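Local coordinates for protein lantibiotic dehydratase (Microbispora corallina, PDB 5EHK) that probably dehydrates serine and threonine residues of the NAI-107 precursor peptide, using glutamate delivered on glutamyl-tRNA, at residues 198-203 / 280-285; 227-232 / 276-281; 238-243 / 270-275; 571-576 / 595-600. All blocks are in the same frame, centred on the assembly; numbering follows the deposited sequence.

Contacts 1, 2 and 3 share one small part of the N-terminal lantibiotic dehydratase region. Its two small three-stranded antiparallel sheets and three helices are consistent with the winged-helix element that binds the leader peptide in related dehydratases. Contacts 1 and 2 share Leu280 and Leu281, and their centres lie about 9 Å apart. Contact 3 falls inside the loop closed by each of them. Met275 O links it to them, probably by hydrogen bonds to Leu280 N and Leu281 N. Contact 4 belongs to a separate sheet, its centre about 10 Å from contact 1. Gln200 joins those two, probably bonding Gly596 and Leu597. Contact 4 does not touch contacts 2 and 3.

Contact 1. Residues 198-203 / 280-285; sequences AHQTLT and LLITAL
Leu280 O receives the backbone N of His199 at 3.3 Å, a long bond that is almost straight (178°). This bond flanks the pair Ala198 and Leu281, an antiparallel non-hydrogen-bonded pair. On the other side of the pair, Ile282 bonds to the backbone of Gln197. Strand 195-198 is the middle strand of a small sheet, between 248-249 and 281-283.

After Ala198 the chain leaves the sheet in a type I turn from His199 to Leu202. The His199 side chain closes this turn. Its ND1 accepts the backbone N of Thr201 at 3.1 Å, with the donor in the ring plane. CG of His199 is anti to the backbone N (chi1 -168°), which places CD2 4.0 Å from Ile282 CD1. The methyl meets the ring obliquely.

Ile282 CD1 also lies 4.0 Å from Gln200 OE1, and the two side chains cross at about a right angle. The Gln200 amide has its polar partners further on: OE1 takes Gly596 N, and NE2 gives to Leu597 O. Leu202 turns back over the strand end. Its CD2 meets Leu280 CD2 at 3.8 Å, and its CD1 packs beside Leu280 O at 3.6 Å. Leu211 of strand 208-212 lies against His199 and Leu202.

One backbone bond across the segments and the imidazole bond within the turn fix its shape, with methyls packed round them. The Gln200 amide ties the turn to the neighbouring 595-600 loop.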
loop_
_atom_site.group_PDB
_atom_site.type_symbol
_atom_site.label_atom_id
_atom_site.label_comp_id
_atom_site.label_asym_id
_atom_site.label_seq_id
_atom_site.Cartn_x
_atom_site.Cartn_y
_atom_site.Cartn_z
ATOM N N ALA A 198 -40.438 10.367 6.536
ATOM C CA ALA A 198 -39.129 10.330 7.184
ATOM C C ALA A 198 -38.031 10.217 6.143
ATOM O O ALA A 198 -38.137 9.446 5.192
ATOM C CB ALA A 198 -39.039 9.197 8.164
ATOM N N HIS A 199 -36.995 11.026 6.304
ATOM C CA HIS A 199 -35.803 10.950 5.473
ATOM C C HIS A 199 -35.326 9.499 5.515
ATOM O O HIS A 199 -35.308 8.880 6.576
ATOM C CB HIS A 199 -34.728 11.869 6.049
ATOM C CG HIS A 199 -33.565 12.097 5.132
ATOM N ND1 HIS A 199 -32.696 11.092 4.759
ATOM C CD2 HIS A 199 -33.099 13.227 4.556
ATOM C CE1 HIS A 199 -31.766 11.590 3.965
ATOM N NE2 HIS A 199 -31.985 12.884 3.831
ATOM N N GLN A 200 -34.971 8.936 4.372
ATOM C CA GLN A 200 -34.754 7.498 4.322
ATOM C C GLN A 200 -33.419 7.062 4.960
ATOM O O GLN A 200 -33.206 5.888 5.243
ATOM C CB GLN A 200 -34.926 6.977 2.890
ATOM C CG GLN A 200 -36.327 7.179 2.312
ATOM C CD GLN A 200 -36.471 8.470 1.470
ATOM O OE1 GLN A 200 -35.591 9.336 1.454
ATOM N NE2 GLN A 200 -37.586 8.581 0.756
ATOM N N THR A 201 -32.540 8.005 5.256
ATOM C CA THR A 201 -31.241 7.599 5.766
ATOM C C THR A 201 -30.984 7.985 7.216
ATOM O O THR A 201 -29.827 7.988 7.662
ATOM C CB THR A 201 -30.097 8.132 4.916
ATOM O OG1 THR A 201 -30.068 9.546 5.041
ATOM C CG2 THR A 201 -30.290 7.762 3.468
ATOM N N LEU A 202 -32.043 8.320 7.949
ATOM C CA LEU A 202 -31.909 8.560 9.382
ATOM C C LEU A 202 -31.370 7.317 10.046
ATOM O O LEU A 202 -31.785 6.209 9.745
ATOM C CB LEU A 202 -33.267 8.905 10.003
ATOM C CG LEU A 202 -33.838 10.228 9.512
ATOM C CD1 LEU A 202 -35.197 10.529 10.125
ATOM C CD2 LEU A 202 -32.832 11.342 9.790
ATOM N N THR A 203 -30.453 7.500 10.973
ATOM C CA THR A 203 -29.944 6.369 11.728
ATOM C C THR A 203 -30.042 6.736 13.207
ATOM O O THR A 203 -29.765 7.889 13.593
ATOM C CB THR A 203 -28.502 5.943 11.293
ATOM O OG1 THR A 203 -27.648 5.849 12.444
ATOM C CG2 THR A 203 -27.898 6.923 10.256
ATOM N N LEU A 280 -35.138 16.150 8.876
ATOM C CA LEU A 280 -35.532 14.879 9.468
ATOM C C LEU A 280 -36.801 14.430 8.746
ATOM O O LEU A 280 -37.136 13.246 8.724
ATOM C CB LEU A 280 -35.825 15.035 10.960
ATOM C CG LEU A 280 -34.676 15.395 11.905
ATOM C CD1 LEU A 280 -35.026 15.029 13.325
ATOM C CD2 LEU A 280 -33.414 14.707 11.485
ATOM N N LEU A 281 -37.523 15.392 8.179
ATOM C CA LEU A 281 -38.657 15.090 7.316
ATOM C C LEU A 281 -38.439 15.683 5.940
ATOM O O LEU A 281 -37.634 16.594 5.770
ATOM C CB LEU A 281 -39.972 15.595 7.895
ATOM C CG LEU A 281 -40.534 14.834 9.084
ATOM C CD1 LEU A 281 -41.624 15.659 9.754
ATOM C CD2 LEU A 281 -41.076 13.501 8.618
ATOM N N ILE A 282 -39.124 15.120 4.953
ATOM C CA ILE A 282 -39.070 15.599 3.583
ATOM C C ILE A 282 -40.494 15.875 3.135
ATOM O O ILE A 282 -41.318 14.951 3.123
ATOM C CB ILE A 282 -38.481 14.540 2.654
ATOM C CG1 ILE A 282 -37.026 14.248 3.038
ATOM C CG2 ILE A 282 -38.596 14.995 1.215
ATOM C CD1 ILE A 282 -36.353 13.178 2.194
ATOM N N THR A 283 -40.792 17.133 2.794
ATOM C CA THR A 283 -42.154 17.501 2.380
ATOM C C THR A 283 -42.328 17.182 0.909
ATOM O O THR A 283 -41.340 17.108 0.178
ATOM C CB THR A 283 -42.498 18.996 2.645
ATOM O OG1 THR A 283 -41.797 19.833 1.715
ATOM C CG2 THR A 283 -42.099 19.394 4.051
ATOM N N ALA A 284 -43.570 16.967 0.480
ATOM C CA ALA A 284 -43.851 16.690 -0.928
ATOM C C ALA A 284 -43.539 17.911 -1.799
ATOM O O ALA A 284 -43.372 17.797 -3.012
ATOM C CB ALA A 284 -45.294 16.258 -1.113
ATOM N N LEU A 285 -43.443 19.072 -1.159
ATOM C CA LEU A 285 -43.085 20.301 -1.848
ATOM C C LEU A 285 -41.789 20.205 -2.654
ATOM O O LEU A 285 -41.698 20.741 -3.756
ATOM C CB LEU A 285 -43.028 21.476 -0.869
ATOM C CG LEU A 285 -44.394 21.894 -0.331
ATOM C CD1 LEU A 285 -44.240 23.011 0.679
ATOM C CD2 LEU A 285 -45.275 22.321 -1.484
#

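Contact 2. Residues 227-232 / 276-281; sequences STVSAR and AAQELL
Val229 holds CG1 anti to its own backbone N (chi1 159°), and this methyl faces both Gln278 and Leu280. Gln278 starts with CG beside the backbone N (chi1 -57°) and then runs out extended. Gln278 OE1 reaches the strand face between Val229 and Ala231, 3.9 Å from Val229 CG1 and 4.0 Å from Ala231 CB. The Val229 and Gln278 side chains cross at about a right angle. The other methyl of Val229, CG2, packs over the helix end, 3.8 Å from Gln278 O.

Leu280 spreads its two methyls along the same strand face. CD2 meets Val229 CG1 at 3.9 Å, and CD1 meets Ala231 CB at 3.8 Å. Before it the chain turns through Glu279, the first residue to leave helical angles, with positive phi (67°). Past it, the Leu280 side chain reaches that face.

Val229 and Ala231 point to the helix end. Ser230, between them, points away; its OG bonds Arg208 of the same chain and Asp833 of the second subunit. Strand 228-232 edges its sheet within this chain, beside 208-212, whose Ile209 also packs on Ala231 and Leu280. The C-terminal end of helix 267-278 thus sits on one face of that sheet.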
loop_
_atom_site.group_PDB
_atom_site.type_symbol
_atom_site.label_atom_id
_atom_site.label_comp_id
_atom_site.label_asym_id
_atom_site.label_seq_id
_atom_site.Cartn_x
_atom_site.Cartn_y
_atom_site.Cartn_z
ATOM N N SER A 227 -23.410 20.008 7.587
ATOM C CA SER A 227 -22.437 18.946 7.841
ATOM C C SER A 227 -23.072 17.685 8.441
ATOM O O SER A 227 -22.923 16.581 7.906
ATOM C CB SER A 227 -21.338 19.454 8.779
ATOM O OG SER A 227 -20.492 18.396 9.204
ATOM N N THR A 228 -23.779 17.855 9.557
ATOM C CA THR A 228 -24.451 16.748 10.235
ATOM C C THR A 228 -25.545 17.262 11.174
ATOM O O THR A 228 -25.420 18.339 11.762
ATOM C CB THR A 228 -23.452 15.834 10.989
ATOM O OG1 THR A 228 -24.165 15.035 11.937
ATOM C CG2 THR A 228 -22.430 16.656 11.745
ATOM N N VAL A 229 -26.640 16.512 11.273
ATOM C CA VAL A 229 -27.745 16.891 12.144
ATOM C C VAL A 229 -27.959 15.861 13.249
ATOM O O VAL A 229 -28.175 14.683 12.964
ATOM C CB VAL A 229 -29.040 17.070 11.345
ATOM C CG1 VAL A 229 -30.266 16.945 12.260
ATOM C CG2 VAL A 229 -29.023 18.410 10.627
ATOM N N SER A 230 -27.908 16.305 14.504
ATOM C CA SER A 230 -28.107 15.413 15.651
ATOM C C SER A 230 -29.239 15.903 16.523
ATOM O O SER A 230 -29.059 16.854 17.281
ATOM C CB SER A 230 -26.837 15.341 16.501
ATOM O OG SER A 230 -26.959 14.376 17.533
ATOM N N ALA A 231 -30.402 15.265 16.421
ATOM C CA ALA A 231 -31.558 15.656 17.228
ATOM C C ALA A 231 -31.798 14.648 18.353
ATOM O O ALA A 231 -31.524 13.466 18.180
ATOM C CB ALA A 231 -32.786 15.758 16.350
ATOM N N ARG A 232 -32.298 15.098 19.502
ATOM C CA ARG A 232 -32.691 14.156 20.548
ATOM C C ARG A 232 -33.970 13.416 20.142
ATOM O O ARG A 232 -34.935 14.024 19.675
ATOM C CB ARG A 232 -32.899 14.848 21.894
ATOM C CG ARG A 232 -33.317 13.885 23.012
ATOM C CD ARG A 232 -33.594 14.583 24.339
ATOM N NE ARG A 232 -32.464 15.409 24.782
ATOM C CZ ARG A 232 -31.469 14.994 25.572
ATOM N NH1 ARG A 232 -31.441 13.743 26.027
ATOM N NH2 ARG A 232 -30.498 15.839 25.915
ATOM N N ALA A 276 -39.018 19.216 9.398
ATOM C CA ALA A 276 -38.881 19.430 7.966
ATOM C C ALA A 276 -37.757 20.434 7.678
ATOM O O ALA A 276 -37.154 20.417 6.613
ATOM C CB ALA A 276 -40.191 19.877 7.367
ATOM N N ALA A 277 -37.480 21.305 8.637
ATOM C CA ALA A 277 -36.404 22.270 8.485
ATOM C C ALA A 277 -35.024 21.654 8.728
ATOM O O ALA A 277 -34.025 22.146 8.206
ATOM C CB ALA A 277 -36.618 23.446 9.409
ATOM N N GLN A 278 -34.959 20.617 9.560
ATOM C CA GLN A 278 -33.684 19.975 9.842
ATOM C C GLN A 278 -33.456 18.851 8.866
ATOM O O GLN A 278 -32.424 18.177 8.903
ATOM C CB GLN A 278 -33.663 19.364 11.239
ATOM C CG GLN A 278 -33.937 20.292 12.398
ATOM C CD GLN A 278 -33.900 19.538 13.726
ATOM O OE1 GLN A 278 -32.827 19.181 14.214
ATOM N NE2 GLN A 278 -35.079 19.253 14.288
ATOM N N GLU A 279 -34.434 18.660 7.996
ATOM C CA GLU A 279 -34.416 17.574 7.036
ATOM C C GLU A 279 -34.536 16.205 7.689
ATOM O O GLU A 279 -34.065 15.226 7.139
ATOM C CB GLU A 279 -33.186 17.651 6.136
ATOM C CG GLU A 279 -33.408 18.548 4.945
ATOM C CD GLU A 279 -32.224 18.590 4.025
ATOM O OE1 GLU A 279 -31.096 18.404 4.522
ATOM O OE2 GLU A 279 -32.423 18.818 2.813
ATOM N N LEU A 280 -35.138 16.150 8.876
ATOM C CA LEU A 280 -35.532 14.879 9.468
ATOM C C LEU A 280 -36.801 14.430 8.746
ATOM O O LEU A 280 -37.136 13.246 8.724
ATOM C CB LEU A 280 -35.825 15.035 10.960
ATOM C CG LEU A 280 -34.676 15.395 11.905
ATOM C CD1 LEU A 280 -35.026 15.029 13.325
ATOM C CD2 LEU A 280 -33.414 14.707 11.485
ATOM N N LEU A 281 -37.523 15.392 8.179
ATOM C CA LEU A 281 -38.657 15.090 7.316
ATOM C C LEU A 281 -38.439 15.683 5.940
ATOM O O LEU A 281 -37.634 16.594 5.770
ATOM C CB LEU A 281 -39.972 15.595 7.895
ATOM C CG LEU A 281 -40.534 14.834 9.084
ATOM C CD1 LEU A 281 -41.624 15.659 9.754
ATOM C CD2 LEU A 281 -41.076 13.501 8.618
#

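Contact 3. Residues 238-243 / 270-275; sequences AEILGA and GLLADM
Ile240 leaves helix 235-243 pointing at helix 267-278, and each of its side-chain carbons finds a partner there. CB is the most distant, near the sulfur of Met275. At the branch, CG2 is anti to the backbone N and CG1 lies beside it (chi1 -74°). Ile240 CG2 therefore enters the groove between Leu272 and Met275, 3.5 Å from Leu272 CD2 and 3.6 Å from Met275 SD. Ile240 CG1 passes along Leu272 CD2 at 4.0 Å.

The tip, CD1, touches all three partners. Ile240 CD1 lies 3.7 Å from Leu272 CD2, 3.8 Å from Met275 SD and 4.0 Å from Leu271 CG. Ile240 thus sits among Leu271, Leu272 and Met275, the last one turn further along the helix.

The partners approach differently. Met275 reaches out to meet Ile240 tip to tip. Leu272 comes from the side and crosses it at a slant. Leu271 adds a lighter touch on CD1. Met275 is bent at its last torsion (chi3 136°), and its CE ends 4.3 Å from Leu241 CG. Leu241 thereby joins at the margin, on the next residue of its helix. The interface is wholly apolar.

The two helix segments cross at -73°, with axes 11.5 Å apart, so the touching residues form a compact patch. Helix 250-260 packs beside it, with Val257 on Ile240 and Leu253 on Leu272. Leu281 of strand 281-283 touches Leu272 and Met275. These three helices pack on one another, with strand 281-283 along one side.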
loop_
_atom_site.group_PDB
_atom_site.type_symbol
_atom_site.label_atom_id
_atom_site.label_comp_id
_atom_site.label_asym_id
_atom_site.label_seq_id
_atom_site.Cartn_x
_atom_site.Cartn_y
_atom_site.Cartn_z
ATOM N N ALA A 238 -40.052 10.286 17.968
ATOM C CA ALA A 238 -40.014 8.913 17.452
ATOM C C ALA A 238 -41.341 8.470 16.831
ATOM O O ALA A 238 -41.348 7.779 15.795
ATOM C CB ALA A 238 -39.593 7.947 18.527
ATOM N N GLU A 239 -42.450 8.891 17.446
ATOM C CA GLU A 239 -43.796 8.594 16.944
ATOM C C GLU A 239 -44.042 9.251 15.591
ATOM O O GLU A 239 -44.697 8.677 14.708
ATOM C CB GLU A 239 -44.856 9.071 17.940
ATOM C CG GLU A 239 -46.276 8.661 17.580
ATOM C CD GLU A 239 -46.576 7.220 17.932
ATOM O OE1 GLU A 239 -45.804 6.633 18.715
ATOM O OE2 GLU A 239 -47.565 6.663 17.408
ATOM N N ILE A 240 -43.523 10.465 15.442
ATOM C CA ILE A 240 -43.682 11.214 14.212
ATOM C C ILE A 240 -42.979 10.452 13.104
ATOM O O ILE A 240 -43.579 10.119 12.071
ATOM C CB ILE A 240 -43.099 12.634 14.353
ATOM C CG1 ILE A 240 -44.035 13.501 15.208
ATOM C CG2 ILE A 240 -42.891 13.257 12.989
ATOM C CD1 ILE A 240 -43.532 14.890 15.489
ATOM N N LEU A 241 -41.708 10.144 13.349
ATOM C CA LEU A 241 -40.888 9.451 12.363
ATOM C C LEU A 241 -41.469 8.093 11.950
ATOM O O LEU A 241 -41.426 7.737 10.784
ATOM C CB LEU A 241 -39.455 9.301 12.862
ATOM C CG LEU A 241 -38.690 10.620 12.975
ATOM C CD1 LEU A 241 -37.247 10.391 13.459
ATOM C CD2 LEU A 241 -38.726 11.396 11.674
ATOM N N GLY A 242 -42.032 7.348 12.889
ATOM C CA GLY A 242 -42.588 6.046 12.560
ATOM C C GLY A 242 -43.859 6.132 11.739
ATOM O O GLY A 242 -44.084 5.338 10.835
ATOM N N ALA A 243 -44.709 7.097 12.056
ATOM C CA ALA A 243 -45.956 7.260 11.315
ATOM C C ALA A 243 -45.700 7.823 9.917
ATOM O O ALA A 243 -46.475 7.599 8.982
ATOM C CB ALA A 243 -46.892 8.157 12.077
ATOM N N GLY A 270 -45.835 22.629 14.674
ATOM C CA GLY A 270 -44.585 23.368 14.723
ATOM C C GLY A 270 -43.389 22.438 14.903
ATOM O O GLY A 270 -42.242 22.776 14.560
ATOM N N LEU A 271 -43.663 21.247 15.435
ATOM C CA LEU A 271 -42.648 20.213 15.559
ATOM C C LEU A 271 -42.371 19.598 14.187
ATOM O O LEU A 271 -41.213 19.475 13.785
ATOM C CB LEU A 271 -43.090 19.137 16.556
ATOM C CG LEU A 271 -41.961 18.213 16.999
ATOM C CD1 LEU A 271 -40.663 19.002 17.145
ATOM C CD2 LEU A 271 -42.321 17.505 18.293
ATOM N N LEU A 272 -43.431 19.239 13.465
ATOM C CA LEU A 272 -43.294 18.781 12.088
ATOM C C LEU A 272 -42.510 19.790 11.238
ATOM O O LEU A 272 -41.750 19.399 10.342
ATOM C CB LEU A 272 -44.664 18.532 11.457
ATOM C CG LEU A 272 -45.560 17.446 12.048
ATOM C CD1 LEU A 272 -46.720 17.167 11.115
ATOM C CD2 LEU A 272 -44.800 16.172 12.312
ATOM N N ALA A 273 -42.691 21.076 11.541
ATOM C CA ALA A 273 -42.053 22.172 10.815
ATOM C C ALA A 273 -40.562 22.280 11.115
ATOM O O ALA A 273 -39.761 22.508 10.216
ATOM C CB ALA A 273 -42.743 23.471 11.121
ATOM N N ASP A 274 -40.202 22.198 12.391
ATOM C CA ASP A 274 -38.794 22.145 12.801
ATOM C C ASP A 274 -38.087 20.933 12.192
ATOM O O ASP A 274 -36.921 21.005 11.798
ATOM C CB ASP A 274 -38.702 22.024 14.313
ATOM C CG ASP A 274 -38.955 23.319 15.006
ATOM O OD1 ASP A 274 -38.791 24.365 14.341
ATOM O OD2 ASP A 274 -39.334 23.286 16.198
ATOM N N MET A 275 -38.807 19.814 12.130
ATOM C CA MET A 275 -38.252 18.573 11.604
ATOM C C MET A 275 -38.032 18.672 10.104
ATOM O O MET A 275 -36.991 18.251 9.595
ATOM C CB MET A 275 -39.162 17.386 11.924
ATOM C CG MET A 275 -39.133 16.958 13.380
ATOM S SD MET A 275 -40.235 15.558 13.644
ATOM C CE MET A 275 -39.202 14.540 14.671
#

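Contact 4. Residues 571-576 / 595-600; sequences AFIPRS and VGLPDS
Leu597 packs closely against the backbone that leaves strand 566-572. Chi1 of -64° sets its CG beside its own backbone N and anti to the carbonyl carbon, near Ile573 N; chi2 of 166° then directs the methyls. Leu597 CD1 meets Phe572 C at 3.4 Å. Leu597 CD2 meets Ile573 CB at 3.7 Å, the two side chains crossing at about a right angle. Ile573 CG2 also packs against Gly596 O, at 3.7 Å. Close by, Val595 N gives a hydrogen bond of 2.9 Å to Ala571 O.

This bond belongs to a parallel bridge between Phe572 and Val595, in which strands 566-572 and 591-595 lie side by side in a mixed sheet. Phe572 and Val595 put their CB atoms on the same face. Val595 O also receives a CA-H...O contact from Phe572 CA at 3.4 Å. The Phe572 ring then leads away to Ala645 and Ala649, while Val595 touches Leu652, so helix 647-656 covers this face.

Gly596 has positive phi (82°), and there the chain leaves the extended course of the strand. The loose side lies past Ile573 and Leu597, where the two segments part: Arg575 makes a cation-pi contact with Trp443, and Asp599 N turns to the side chain of Gln197.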
loop_
_atom_site.group_PDB
_atom_site.type_symbol
_atom_site.label_atom_id
_atom_site.label_comp_id
_atom_site.label_asym_id
_atom_site.label_seq_id
_atom_site.Cartn_x
_atom_site.Cartn_y
_atom_site.Cartn_z
ATOM N N ALA A 571 -32.978 7.107 -7.077
ATOM C CA ALA A 571 -33.046 8.552 -7.289
ATOM C C ALA A 571 -32.545 9.264 -6.036
ATOM O O ALA A 571 -32.980 8.947 -4.921
ATOM C CB ALA A 571 -34.496 8.980 -7.613
ATOM N N PHE A 572 -31.620 10.198 -6.188
ATOM C CA PHE A 572 -31.094 10.894 -5.009
ATOM C C PHE A 572 -30.899 12.402 -5.224
ATOM O O PHE A 572 -30.754 12.873 -6.356
ATOM C CB PHE A 572 -29.759 10.285 -4.605
ATOM C CG PHE A 572 -28.698 10.478 -5.627
ATOM C CD1 PHE A 572 -27.981 11.661 -5.687
ATOM C CD2 PHE A 572 -28.434 9.488 -6.554
ATOM C CE1 PHE A 572 -27.020 11.853 -6.653
ATOM C CE2 PHE A 572 -27.475 9.661 -7.516
ATOM C CZ PHE A 572 -26.759 10.844 -7.569
ATOM N N ILE A 573 -30.845 13.160 -4.138
ATOM C CA ILE A 573 -30.535 14.571 -4.275
ATOM C C ILE A 573 -29.028 14.777 -4.399
ATOM O O ILE A 573 -28.262 14.341 -3.554
ATOM C CB ILE A 573 -31.122 15.417 -3.123
ATOM C CG1 ILE A 573 -30.893 16.903 -3.414
ATOM C CG2 ILE A 573 -30.519 15.013 -1.787
ATOM C CD1 ILE A 573 -31.621 17.401 -4.655
ATOM N N PRO A 574 -28.585 15.398 -5.493
ATOM C CA PRO A 574 -27.125 15.528 -5.590
ATOM C C PRO A 574 -26.580 16.586 -4.630
ATOM O O PRO A 574 -27.329 17.459 -4.197
ATOM C CB PRO A 574 -26.911 15.937 -7.054
ATOM C CG PRO A 574 -28.169 15.476 -7.782
ATOM C CD PRO A 574 -29.266 15.659 -6.778
ATOM N N ARG A 575 -25.291 16.501 -4.312
ATOM C CA ARG A 575 -24.668 17.339 -3.286
ATOM C C ARG A 575 -24.486 18.766 -3.785
ATOM O O ARG A 575 -24.563 19.714 -3.013
ATOM C CB ARG A 575 -23.327 16.744 -2.848
ATOM C CG ARG A 575 -22.792 17.242 -1.503
ATOM C CD ARG A 575 -23.866 17.211 -0.402
ATOM N NE ARG A 575 -23.872 15.969 0.373
ATOM C CZ ARG A 575 -24.726 14.953 0.207
ATOM N NH1 ARG A 575 -25.690 14.985 -0.723
ATOM N NH2 ARG A 575 -24.599 13.888 0.986
ATOM N N SER A 576 -24.244 18.916 -5.082
ATOM C CA SER A 576 -24.092 20.235 -5.681
ATOM C C SER A 576 -25.289 20.609 -6.567
ATOM O O SER A 576 -25.929 19.741 -7.182
ATOM C CB SER A 576 -22.790 20.316 -6.478
ATOM O OG SER A 576 -22.979 19.959 -7.831
ATOM N N VAL A 595 -33.765 8.144 -2.259
ATOM C CA VAL A 595 -32.816 8.379 -1.178
ATOM C C VAL A 595 -32.617 9.865 -0.943
ATOM O O VAL A 595 -31.969 10.539 -1.739
ATOM C CB VAL A 595 -31.463 7.784 -1.497
ATOM C CG1 VAL A 595 -30.562 7.912 -0.303
ATOM C CG2 VAL A 595 -31.619 6.347 -1.917
ATOM N N GLY A 596 -33.202 10.394 0.123
ATOM C CA GLY A 596 -33.057 11.811 0.419
ATOM C C GLY A 596 -34.005 12.697 -0.374
ATOM O O GLY A 596 -33.804 13.908 -0.425
ATOM N N LEU A 597 -35.017 12.082 -0.996
ATOM C CA LEU A 597 -36.041 12.745 -1.802
ATOM C C LEU A 597 -37.380 12.091 -1.491
ATOM O O LEU A 597 -37.395 10.956 -1.046
ATOM C CB LEU A 597 -35.769 12.563 -3.295
ATOM C CG LEU A 597 -34.510 13.156 -3.884
ATOM C CD1 LEU A 597 -34.306 12.567 -5.249
ATOM C CD2 LEU A 597 -34.661 14.651 -3.949
ATOM N N PRO A 598 -38.507 12.794 -1.724
ATOM C CA PRO A 598 -39.826 12.197 -1.464
ATOM C C PRO A 598 -40.127 11.113 -2.462
ATOM O O PRO A 598 -39.447 11.057 -3.477
ATOM C CB PRO A 598 -40.786 13.354 -1.716
ATOM C CG PRO A 598 -40.059 14.207 -2.702
ATOM C CD PRO A 598 -38.630 14.147 -2.295
ATOM N N ASP A 599 -41.121 10.276 -2.207
ATOM C CA ASP A 599 -41.469 9.276 -3.199
ATOM C C ASP A 599 -41.955 10.020 -4.432
ATOM O O ASP A 599 -42.378 11.169 -4.340
ATOM C CB ASP A 599 -42.580 8.353 -2.692
ATOM C CG ASP A 599 -42.119 7.436 -1.596
ATOM O OD1 ASP A 599 -40.942 7.560 -1.196
ATOM O OD2 ASP A 599 -42.947 6.618 -1.113
ATOM N N SER A 600 -41.907 9.361 -5.582
ATOM C CA SER A 600 -42.486 9.911 -6.793
ATOM C C SER A 600 -43.840 9.259 -7.103
ATOM O O SER A 600 -44.010 8.033 -6.944
ATOM C CB SER A 600 -41.510 9.704 -7.963
ATOM O OG SER A 600 -42.111 9.905 -9.237
#